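Local coordinates for protein putative Type I topoisomerase (Deinococcus radiodurans, PDB 3M4A) that binds DNA and, as a type IB topoisomerase, probably breaks one DNA strand without ATP, allows strand passage and rejoins it, at residues 127-141 / 147-159. Sequence-based numbering, arbitrary orientation.
Sequences MTRLLHVARFRVGSD and HKTYGLSTLRQRH. With ACY (acetic acid), chain D; nucleotides of chain B.
Leu152 drives its side chain between the end of helix 120-134 and the ring of Phe136. CG lies anti to the backbone N (chi1 -174°), which carries the fork in between helix and ring; CD1 then sits over the centre of the Phe136 face, 3.7 Å from the ring centroid, a CH-pi contact almost on the ring normal, and also meets Leu130 CD1. CD2 goes to the helix, packing on Met127 CB and, 3.9 Å away, on Leu131 CD2. Leu155 CD1 adds an apolar touch at Phe136 CE1, while Met127 CE lies against Ser153. Phe204 covers Met127 and Leu130 from a neighbouring loop.

Two backbone bonds and one from the Ser153 hydroxyl join Arg137-Val138 to Leu152-Ser153. Leu152 N gives a nearly straight bond to Arg137 O (2.9 Å, 172°), and Val138 O takes two donors, both from Ser153: its N, and its OG at 2.8 Å from above the carbonyl plane. Next to them the glycines close up, Gly139 CA 4.3 Å from Gly151 CA, where a CB on Gly151 would clash. A water joins Ser153 OG to Asp141 OD1; Asp141 OD1 also makes a salt bridge to Arg216, and its OD2 a hydrogen bond to His218.

The helix face that carries Arg129 and His132 meets DNA and an acetic acid molecule, probably from the crystallisation liquor. Arg129 NH1 and NH2 grip OP2 and OP1 of DC10 of chain B, roughly in the guanidinium plane, and NE reaches the acetate O at 2.8 Å; His132 ND1 holds the other acetate oxygen, and its NE2 bonds to Glu325. A leucine in place of Arg129 would probably leave the DC10 phosphate and the acetate without these donors and Asp185 without its salt bridge.

The chemistry thus divides helix 120-134: an apolar side packed on Leu152 and Ser153, and a polar side whose Arg129 and His132 bind anions, where Arg129 takes the phosphate of DC10 of chain B.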
ATOM      1  N   MET A 127       7.358   6.470  -4.630  1.00  4.41           N
ATOM      2  CA  MET A 127       6.847   5.248  -5.258  1.00  4.65           C
ATOM      3  C   MET A 127       5.904   4.481  -4.338  1.00  4.59           C
ATOM      4  O   MET A 127       4.895   3.965  -4.796  1.00  5.35           O
ATOM      5  CB  MET A 127       8.012   4.352  -5.716  1.00  4.36           C
ATOM      6  CG  MET A 127       8.814   4.955  -6.853  1.00  2.23           C
ATOM      7  SD  MET A 127      10.384   4.100  -7.114  1.00  6.88           S
ATOM      8  CE  MET A 127       9.837   2.832  -8.255  1.00  9.69           C
ATOM      9  N   THR A 128       6.223   4.449  -3.041  1.00  3.91           N
ATOM     10  CA  THR A 128       5.401   3.781  -2.037  1.00  3.77           C
ATOM     11  C   THR A 128       4.075   4.520  -1.896  1.00  3.16           C
ATOM     12  O   THR A 128       3.021   3.899  -1.787  1.00  3.12           O
ATOM     13  CB  THR A 128       6.107   3.675  -0.688  1.00  4.14           C
ATOM     14  OG1 THR A 128       7.318   2.924  -0.851  1.00  5.73           O
ATOM     15  CG2 THR A 128       5.227   2.934   0.317  1.00  5.22           C
ATOM     16  N   ARG A 129       4.117   5.846  -1.919  1.00  2.70           N
ATOM     17  CA  ARG A 129       2.859   6.608  -1.913  1.00  2.75           C
ATOM     18  C   ARG A 129       2.018   6.253  -3.132  1.00  3.42           C
ATOM     19  O   ARG A 129       0.812   6.083  -3.029  1.00  2.35           O
ATOM     20  CB  ARG A 129       3.088   8.120  -1.815  1.00  2.91           C
ATOM     21  CG  ARG A 129       1.785   8.913  -1.749  1.00  2.39           C
ATOM     22  CD  ARG A 129       2.043  10.349  -1.391  1.00  2.99           C
ATOM     23  NE  ARG A 129       2.461  10.443   0.006  1.00  3.16           N
ATOM     24  CZ  ARG A 129       2.793  11.576   0.615  1.00  5.58           C
ATOM     25  NH1 ARG A 129       2.698  12.742  -0.000  1.00  5.59           N
ATOM     26  NH2 ARG A 129       3.162  11.535   1.881  1.00  5.58           N
ATOM     27  N   LEU A 130       2.637   6.140  -4.294  1.00  3.21           N
ATOM     28  CA  LEU A 130       1.881   5.742  -5.503  1.00  3.10           C
ATOM     29  C   LEU A 130       1.253   4.332  -5.410  1.00  3.37           C
ATOM     30  O   LEU A 130       0.134   4.132  -5.856  1.00  3.41           O
ATOM     31  CB  LEU A 130       2.756   5.861  -6.741  1.00  3.42           C
ATOM     32  CG  LEU A 130       3.060   7.312  -7.136  1.00  2.52           C
ATOM     33  CD1 LEU A 130       4.213   7.388  -8.132  1.00  4.03           C
ATOM     34  CD2 LEU A 130       1.781   7.951  -7.711  1.00  3.11           C
ATOM     35  N   LEU A 131       1.970   3.382  -4.815  1.00  3.92           N
ATOM     36  CA  LEU A 131       1.401   2.042  -4.549  1.00  4.01           C
ATOM     37  C   LEU A 131       0.170   2.145  -3.657  1.00  3.66           C
ATOM     38  O   LEU A 131      -0.848   1.490  -3.892  1.00  4.94           O
ATOM     39  CB  LEU A 131       2.426   1.135  -3.873  1.00  4.25           C
ATOM     40  CG  LEU A 131       3.679   0.699  -4.612  1.00  4.94           C
ATOM     41  CD1 LEU A 131       4.677  -0.025  -3.685  1.00  6.37           C
ATOM     42  CD2 LEU A 131       3.327  -0.150  -5.841  1.00  6.96           C
ATOM     43  N   HIS A 132       0.269   2.988  -2.627  1.00  3.71           N
ATOM     44  CA  HIS A 132      -0.778   3.144  -1.651  1.00  3.67           C
ATOM     45  C   HIS A 132      -2.016   3.813  -2.243  1.00  3.17           C
ATOM     46  O   HIS A 132      -3.126   3.286  -2.104  1.00  5.28           O
ATOM     47  CB  HIS A 132      -0.235   3.959  -0.483  1.00  4.28           C
ATOM     48  CG  HIS A 132      -1.218   4.190   0.633  1.00  3.48           C
ATOM     49  ND1 HIS A 132      -1.081   5.248   1.501  1.00  6.03           N
ATOM     50  CD2 HIS A 132      -2.323   3.514   1.028  1.00  5.98           C
ATOM     51  CE1 HIS A 132      -2.056   5.213   2.392  1.00  6.58           C
ATOM     52  NE2 HIS A 132      -2.827   4.169   2.129  1.00  6.34           N
ATOM     53  N   VAL A 133      -1.838   4.984  -2.860  1.00  3.30           N
ATOM     54  CA  VAL A 133      -2.978   5.796  -3.271  1.00  3.28           C
ATOM     55  C   VAL A 133      -3.489   5.461  -4.671  1.00  4.06           C
ATOM     56  O   VAL A 133      -4.620   5.839  -5.018  1.00  4.97           O
ATOM     57  CB  VAL A 133      -2.696   7.337  -3.139  1.00  3.26           C
ATOM     58  CG1 VAL A 133      -2.129   7.669  -1.744  1.00  4.54           C
ATOM     59  CG2 VAL A 133      -1.772   7.839  -4.225  1.00  4.85           C
ATOM     60  N   ALA A 134      -2.674   4.786  -5.487  1.00  4.15           N
ATOM     61  CA  ALA A 134      -3.067   4.461  -6.860  1.00  4.07           C
ATOM     62  C   ALA A 134      -3.006   2.979  -7.238  1.00  4.60           C
ATOM     63  O   ALA A 134      -3.366   2.634  -8.359  1.00  5.27           O
ATOM     64  CB  ALA A 134      -2.252   5.295  -7.845  1.00  4.32           C
ATOM     65  N   ARG A 135      -2.566   2.127  -6.316  1.00  4.06           N
ATOM     66  CA  ARG A 135      -2.786   0.669  -6.423  1.00  4.89           C
ATOM     67  C   ARG A 135      -2.025   0.073  -7.615  1.00  4.91           C
ATOM     68  O   ARG A 135      -2.466  -0.896  -8.255  1.00  5.47           O
ATOM     69  CB  ARG A 135      -4.280   0.364  -6.463  1.00  5.26           C
ATOM     70  CG  ARG A 135      -5.016   0.824  -5.210  1.00  5.65           C
ATOM     71  CD  ARG A 135      -6.531   0.900  -5.380  1.00  7.24           C
ATOM     72  NE  ARG A 135      -6.949   1.874  -6.385  1.00  7.99           N
ATOM     73  CZ  ARG A 135      -7.219   3.151  -6.132  1.00 10.78           C
ATOM     74  NH1 ARG A 135      -7.113   3.643  -4.913  1.00 11.53           N
ATOM     75  NH2 ARG A 135      -7.599   3.947  -7.118  1.00 11.52           N
ATOM     76  N   PHE A 136      -0.846   0.631  -7.876  1.00  5.19           N
ATOM     77  CA  PHE A 136       0.061   0.061  -8.875  1.00  5.52           C
ATOM     78  C   PHE A 136       0.592  -1.317  -8.465  1.00  6.33           C
ATOM     79  O   PHE A 136       0.732  -1.619  -7.271  1.00  5.59           O
ATOM     80  CB  PHE A 136       1.297   0.933  -9.029  1.00  5.01           C
ATOM     81  CG  PHE A 136       1.129   2.178  -9.878  1.00  4.92           C
ATOM     82  CD1 PHE A 136       1.429   2.171 -11.244  1.00  5.41           C
ATOM     83  CD2 PHE A 136       0.770   3.384  -9.291  1.00  6.20           C
ATOM     84  CE1 PHE A 136       1.333   3.326 -11.991  1.00  5.78           C
ATOM     85  CE2 PHE A 136       0.669   4.544 -10.024  1.00  5.34           C
ATOM     86  CZ  PHE A 136       0.937   4.527 -11.380  1.00  4.71           C
ATOM     87  N   ARG A 137       0.921  -2.117  -9.475  1.00  6.53           N
ATOM     88  CA  ARG A 137       1.849  -3.235  -9.312  1.00  7.49           C
ATOM     89  C   ARG A 137       3.273  -2.693  -9.360  1.00  7.72           C
ATOM     90  O   ARG A 137       3.543  -1.684 -10.012  1.00  7.94           O
ATOM     91  CB  ARG A 137       1.661  -4.240 -10.449  1.00  8.07           C
ATOM     92  CG  ARG A 137       0.293  -4.864 -10.552  1.00  8.92           C
ATOM     93  CD  ARG A 137       0.274  -5.741 -11.783  1.00 10.11           C
ATOM     94  NE  ARG A 137      -0.971  -6.443 -12.030  1.00 12.48           N
ATOM     95  CZ  ARG A 137      -2.005  -5.959 -12.708  1.00 13.88           C
ATOM     96  NH1 ARG A 137      -2.002  -4.730 -13.195  1.00 16.63           N
ATOM     97  NH2 ARG A 137      -3.065  -6.723 -12.892  1.00 15.82           N
ATOM     98  N   VAL A 138       4.211  -3.356  -8.693  1.00  8.51           N
ATOM     99  CA  VAL A 138       5.592  -2.893  -8.688  1.00  8.85           C
ATOM    100  C   VAL A 138       6.303  -3.157 -10.034  1.00 10.08           C
ATOM    101  O   VAL A 138       7.048  -2.317 -10.529  1.00 10.45           O
ATOM    102  CB  VAL A 138       6.400  -3.526  -7.509  1.00  8.89           C
ATOM    103  CG1 VAL A 138       7.878  -3.226  -7.656  1.00  8.71           C
ATOM    104  CG2 VAL A 138       5.869  -3.026  -6.149  1.00  9.20           C
ATOM    105  N   GLY A 139       6.047  -4.329 -10.614  1.00 10.63           N
ATOM    106  CA  GLY A 139       6.681  -4.731 -11.869  1.00 11.51           C
ATOM    107  C   GLY A 139       8.098  -5.222 -11.649  1.00 12.07           C
ATOM    108  O   GLY A 139       8.595  -5.248 -10.525  1.00 12.34           O
ATOM    109  N   SER A 140       8.741  -5.633 -12.738  1.00 13.00           N
ATOM    110  CA  SER A 140      10.158  -6.032 -12.708  1.00 13.43           C
ATOM    111  C   SER A 140      10.778  -5.844 -14.094  1.00 13.50           C
ATOM    112  O   SER A 140      10.071  -5.917 -15.095  1.00 13.20           O
ATOM    113  CB  SER A 140      10.309  -7.479 -12.242  1.00 14.35           C
ATOM    114  OG  SER A 140       9.938  -8.403 -13.251  1.00 15.58           O
ATOM    115  N   ASP A 141      12.088  -5.595 -14.142  1.00 13.94           N
ATOM    116  CA  ASP A 141      12.794  -5.329 -15.400  1.00 14.85           C
ATOM    117  C   ASP A 141      12.753  -6.523 -16.346  1.00 15.15           C
ATOM    118  O   ASP A 141      12.514  -6.364 -17.543  1.00 15.43           O
ATOM    119  CB  ASP A 141      14.269  -4.984 -15.154  1.00 15.05           C
ATOM    120  CG  ASP A 141      14.475  -3.581 -14.627  1.00 17.78           C
ATOM    121  OD1 ASP A 141      13.485  -2.904 -14.300  1.00 19.74           O
ATOM    122  OD2 ASP A 141      15.647  -3.160 -14.527  1.00 22.74           O
ATOM    123  N   HIS A 147       7.862  -9.036 -21.887  1.00 16.79           N
ATOM    124  CA  HIS A 147       6.439  -8.885 -22.195  1.00 16.42           C
ATOM    125  C   HIS A 147       6.073  -7.530 -22.810  1.00 15.94           C
ATOM    126  O   HIS A 147       4.978  -7.386 -23.349  1.00 15.52           O
ATOM    127  CB  HIS A 147       5.602  -9.117 -20.941  1.00 16.79           C
ATOM    128  CG  HIS A 147       5.671 -10.518 -20.425  1.00 18.74           C
ATOM    129  ND1 HIS A 147       4.731 -11.473 -20.747  1.00 20.79           N
ATOM    130  CD2 HIS A 147       6.566 -11.128 -19.612  1.00 19.11           C
ATOM    131  CE1 HIS A 147       5.040 -12.608 -20.146  1.00 19.91           C
ATOM    132  NE2 HIS A 147       6.149 -12.428 -19.453  1.00 20.37           N
ATOM    133  N   LYS A 148       6.979  -6.556 -22.715  1.00 15.09           N
ATOM    134  CA  LYS A 148       6.750  -5.200 -23.220  1.00 15.15           C
ATOM    135  C   LYS A 148       5.491  -4.604 -22.580  1.00 14.28           C
ATOM    136  O   LYS A 148       4.682  -3.941 -23.238  1.00 13.92           O
ATOM    137  CB  LYS A 148       6.661  -5.192 -24.758  1.00 16.48           C
ATOM    138  CG  LYS A 148       7.745  -6.018 -25.443  1.00 18.20           C
ATOM    139  CD  LYS A 148       9.133  -5.551 -25.057  1.00 20.27           C
ATOM    140  CE  LYS A 148      10.219  -6.154 -25.953  1.00 22.18           C
ATOM    141  NZ  LYS A 148      10.258  -7.637 -25.875  1.00 25.17           N
ATOM    142  N   THR A 149       5.321  -4.899 -21.295  1.00 13.38           N
ATOM    143  CA  THR A 149       4.286  -4.271 -20.473  1.00 12.36           C
ATOM    144  C   THR A 149       4.951  -3.737 -19.203  1.00 11.61           C
ATOM    145  O   THR A 149       6.080  -4.126 -18.864  1.00 10.62           O
ATOM    146  CB  THR A 149       3.159  -5.245 -20.125  1.00 12.33           C
ATOM    147  OG1 THR A 149       3.694  -6.337 -19.382  1.00 12.43           O
ATOM    148  CG2 THR A 149       2.467  -5.773 -21.399  1.00 12.64           C
ATOM    149  N   TYR A 150       4.255  -2.836 -18.510  1.00 10.20           N
ATOM    150  CA  TYR A 150       4.874  -2.018 -17.478  1.00  9.94           C
ATOM    151  C   TYR A 150       4.160  -2.067 -16.138  1.00  9.05           C
ATOM    152  O   TYR A 150       2.984  -2.413 -16.066  1.00  9.05           O
ATOM    153  CB  TYR A 150       4.957  -0.576 -17.957  1.00 10.90           C
ATOM    154  CG  TYR A 150       5.656  -0.436 -19.278  1.00 11.39           C
ATOM    155  CD1 TYR A 150       4.935  -0.367 -20.464  1.00 11.04           C
ATOM    156  CD2 TYR A 150       7.038  -0.414 -19.341  1.00 11.13           C
ATOM    157  CE1 TYR A 150       5.580  -0.251 -21.680  1.00 11.80           C
ATOM    158  CE2 TYR A 150       7.694  -0.289 -20.548  1.00 12.79           C
ATOM    159  CZ  TYR A 150       6.968  -0.216 -21.711  1.00 13.48           C
ATOM    160  OH  TYR A 150       7.643  -0.079 -22.913  1.00 15.88           O
ATOM    161  N   GLY A 151       4.929  -1.770 -15.092  1.00  8.12           N
ATOM    162  CA  GLY A 151       4.441  -1.601 -13.738  1.00  7.76           C
ATOM    163  C   GLY A 151       5.139  -0.382 -13.185  1.00  6.84           C
ATOM    164  O   GLY A 151       5.887   0.267 -13.890  1.00  6.00           O
ATOM    165  N   LEU A 152       4.934  -0.068 -11.921  1.00  6.82           N
ATOM    166  CA  LEU A 152       5.452   1.194 -11.391  1.00  6.97           C
ATOM    167  C   LEU A 152       6.965   1.363 -11.607  1.00  7.04           C
ATOM    168  O   LEU A 152       7.416   2.417 -12.068  1.00  7.37           O
ATOM    169  CB  LEU A 152       5.103   1.316  -9.912  1.00  6.24           C
ATOM    170  CG  LEU A 152       5.476   2.656  -9.282  1.00  6.63           C
ATOM    171  CD1 LEU A 152       4.628   3.793  -9.854  1.00  9.32           C
ATOM    172  CD2 LEU A 152       5.338   2.557  -7.749  1.00  8.20           C
ATOM    173  N   SER A 153       7.745   0.331 -11.284  1.00  6.99           N
ATOM    174  CA  SER A 153       9.212   0.442 -11.293  1.00  7.59           C
ATOM    175  C   SER A 153       9.808   0.445 -12.699  1.00  7.89           C
ATOM    176  O   SER A 153      10.984   0.762 -12.868  1.00  8.81           O
ATOM    177  CB  SER A 153       9.862  -0.635 -10.431  1.00  7.69           C
ATOM    178  OG  SER A 153       9.744  -1.924 -10.994  1.00  8.02           O
ATOM    179  N   THR A 154       8.996   0.102 -13.696  1.00  8.14           N
ATOM    180  CA  THR A 154       9.419   0.059 -15.087  1.00  8.25           C
ATOM    181  C   THR A 154       8.743   1.141 -15.951  1.00  8.07           C
ATOM    182  O   THR A 154       8.857   1.126 -17.171  1.00  8.68           O
ATOM    183  CB  THR A 154       9.203  -1.370 -15.655  1.00  8.51           C
ATOM    184  OG1 THR A 154       7.841  -1.771 -15.495  1.00  8.09           O
ATOM    185  CG2 THR A 154      10.086  -2.346 -14.887  1.00  8.36           C
ATOM    186  N   LEU A 155       8.095   2.123 -15.315  1.00  8.30           N
ATOM    187  CA  LEU A 155       7.474   3.196 -16.066  1.00  8.00           C
ATOM    188  C   LEU A 155       8.527   4.061 -16.735  1.00  8.33           C
ATOM    189  O   LEU A 155       9.621   4.262 -16.213  1.00  7.90           O
ATOM    190  CB  LEU A 155       6.590   4.115 -15.209  1.00  7.72           C
ATOM    191  CG  LEU A 155       5.294   3.558 -14.642  1.00  7.98           C
ATOM    192  CD1 LEU A 155       4.510   4.690 -13.980  1.00  8.05           C
ATOM    193  CD2 LEU A 155       4.464   2.888 -15.729  1.00  6.32           C
ATOM    194  N   ARG A 156       8.151   4.537 -17.912  1.00  9.36           N
ATOM    195  CA  ARG A 156       8.922   5.472 -18.670  1.00 10.24           C
ATOM    196  C   ARG A 156       8.324   6.862 -18.494  1.00  9.82           C
ATOM    197  O   ARG A 156       7.149   7.018 -18.136  1.00  8.45           O
ATOM    198  CB  ARG A 156       8.913   5.061 -20.148  1.00 11.32           C
ATOM    199  CG  ARG A 156       9.653   3.757 -20.405  1.00 13.53           C
ATOM    200  CD  ARG A 156       9.390   3.238 -21.801  1.00 16.44           C
ATOM    201  NE  ARG A 156      10.272   2.113 -22.105  1.00 20.21           N
ATOM    202  CZ  ARG A 156      11.502   2.214 -22.613  1.00 22.97           C
ATOM    203  NH1 ARG A 156      12.038   3.394 -22.911  1.00 24.31           N
ATOM    204  NH2 ARG A 156      12.206   1.108 -22.825  1.00 25.27           N
ATOM    205  N   GLN A 157       9.133   7.882 -18.734  1.00  8.83           N
ATOM    206  CA  GLN A 157       8.615   9.250 -18.696  1.00  9.04           C
ATOM    207  C   GLN A 157       7.419   9.461 -19.613  1.00  8.40           C
ATOM    208  O   GLN A 157       6.537  10.258 -19.289  1.00  8.31           O
ATOM    209  CB  GLN A 157       9.707  10.278 -19.024  1.00  8.87           C
ATOM    210  CG  GLN A 157      10.742  10.394 -17.937  1.00  8.82           C
ATOM    211  CD  GLN A 157      11.705  11.562 -18.126  1.00  9.90           C
ATOM    212  OE1 GLN A 157      11.452  12.474 -18.916  1.00 12.14           O
ATOM    213  NE2 GLN A 157      12.823  11.520 -17.411  1.00  9.79           N
ATOM    214  N   ARG A 158       7.354   8.725 -20.739  1.00  7.92           N
ATOM    215  CA  ARG A 158       6.267   8.875 -21.704  1.00  8.03           C
ATOM    216  C   ARG A 158       4.912   8.428 -21.183  1.00  6.80           C
ATOM    217  O   ARG A 158       3.881   8.687 -21.806  1.00  7.16           O
ATOM    218  CB  ARG A 158       6.583   8.123 -23.009  1.00  8.36           C
ATOM    219  CG  ARG A 158       6.365   6.630 -22.968  1.00  9.77           C
ATOM    220  CD  ARG A 158       6.536   6.037 -24.352  1.00 11.87           C
ATOM    221  NE  ARG A 158       6.559   4.574 -24.333  1.00 15.27           N
ATOM    222  CZ  ARG A 158       5.489   3.797 -24.419  1.00 17.52           C
ATOM    223  NH1 ARG A 158       4.278   4.328 -24.517  1.00 19.65           N
ATOM    224  NH2 ARG A 158       5.629   2.479 -24.394  1.00 18.15           N
ATOM    225  N   HIS A 159       4.916   7.790 -20.013  1.00  6.35           N
ATOM    226  CA  HIS A 159       3.715   7.235 -19.425  1.00  6.46           C
ATOM    227  C   HIS A 159       2.974   8.171 -18.469  1.00  6.65           C
ATOM    228  O   HIS A 159       1.950   7.773 -17.909  1.00  6.26           O
ATOM    229  CB  HIS A 159       4.071   5.982 -18.643  1.00  6.42           C
ATOM    230  CG  HIS A 159       4.431   4.817 -19.503  1.00  6.76           C
ATOM    231  ND1 HIS A 159       5.471   3.960 -19.206  1.00  7.12           N
ATOM    232  CD2 HIS A 159       3.885   4.369 -20.651  1.00  7.14           C
ATOM    233  CE1 HIS A 159       5.525   3.013 -20.130  1.00  7.13           C
ATOM    234  NE2 HIS A 159       4.568   3.235 -21.011  1.00  7.34           N
TER
HETATM  235  C   ACY D 804       1.992   7.117   1.561  1.00  8.62           C
HETATM  236  O   ACY D 804       2.729   8.131   1.593  1.00  7.88           O
HETATM  237  OXT ACY D 804       0.786   7.171   1.234  1.00  7.46           O
HETATM  238  CH3 ACY D 804       2.579   5.792   1.943  1.00  8.72           C
ATOM    239  P    DC B  10       3.942  14.985   3.051  1.00  5.88           P
ATOM    240  OP1  DC B  10       3.893  13.710   3.757  1.00  5.52           O
ATOM    241  OP2  DC B  10       3.405  15.029   1.670  1.00  4.77           O
ATOM    242  O5'  DC B  10       3.093  16.025   3.906  1.00  5.68           O
ATOM    243  C5'  DC B  10       3.361  16.152   5.313  1.00  6.55           C
ATOM    244  C4'  DC B  10       2.612  17.342   5.864  1.00  7.53           C
ATOM    245  O4'  DC B  10       3.161  18.574   5.305  1.00  6.40           O
ATOM    246  C3'  DC B  10       1.115  17.372   5.549  1.00  7.99           C
ATOM    247  O3'  DC B  10       0.394  17.869   6.655  1.00 12.32           O
ATOM    248  C2'  DC B  10       1.013  18.354   4.404  1.00  7.42           C
ATOM    249  C1'  DC B  10       2.051  19.358   4.871  1.00  6.17           C
ATOM    250  N1   DC B  10       2.532  20.306   3.852  1.00  4.90           N
ATOM    251  C2   DC B  10       3.015  21.543   4.299  1.00  3.47           C
ATOM    252  O2   DC B  10       3.018  21.796   5.520  1.00  5.00           O
ATOM    253  N3   DC B  10       3.448  22.435   3.389  1.00  4.03           N
ATOM    254  C4   DC B  10       3.420  22.152   2.088  1.00  5.01           C
ATOM    255  N4   DC B  10       3.875  23.073   1.242  1.00  6.12           N
ATOM    256  C5   DC B  10       2.941  20.894   1.614  1.00  6.27           C
ATOM    257  C6   DC B  10       2.503  20.016   2.523  1.00  5.79           C
TER
HETATM  258  O   HOH W   1       0.951  -3.509 -14.522  1.00 13.36           O
HETATM  259  O   HOH W   2       7.037  -4.338 -15.566  1.00 19.20           O
HETATM  260  O   HOH W   3      12.261  -2.925 -11.837  1.00 15.01           O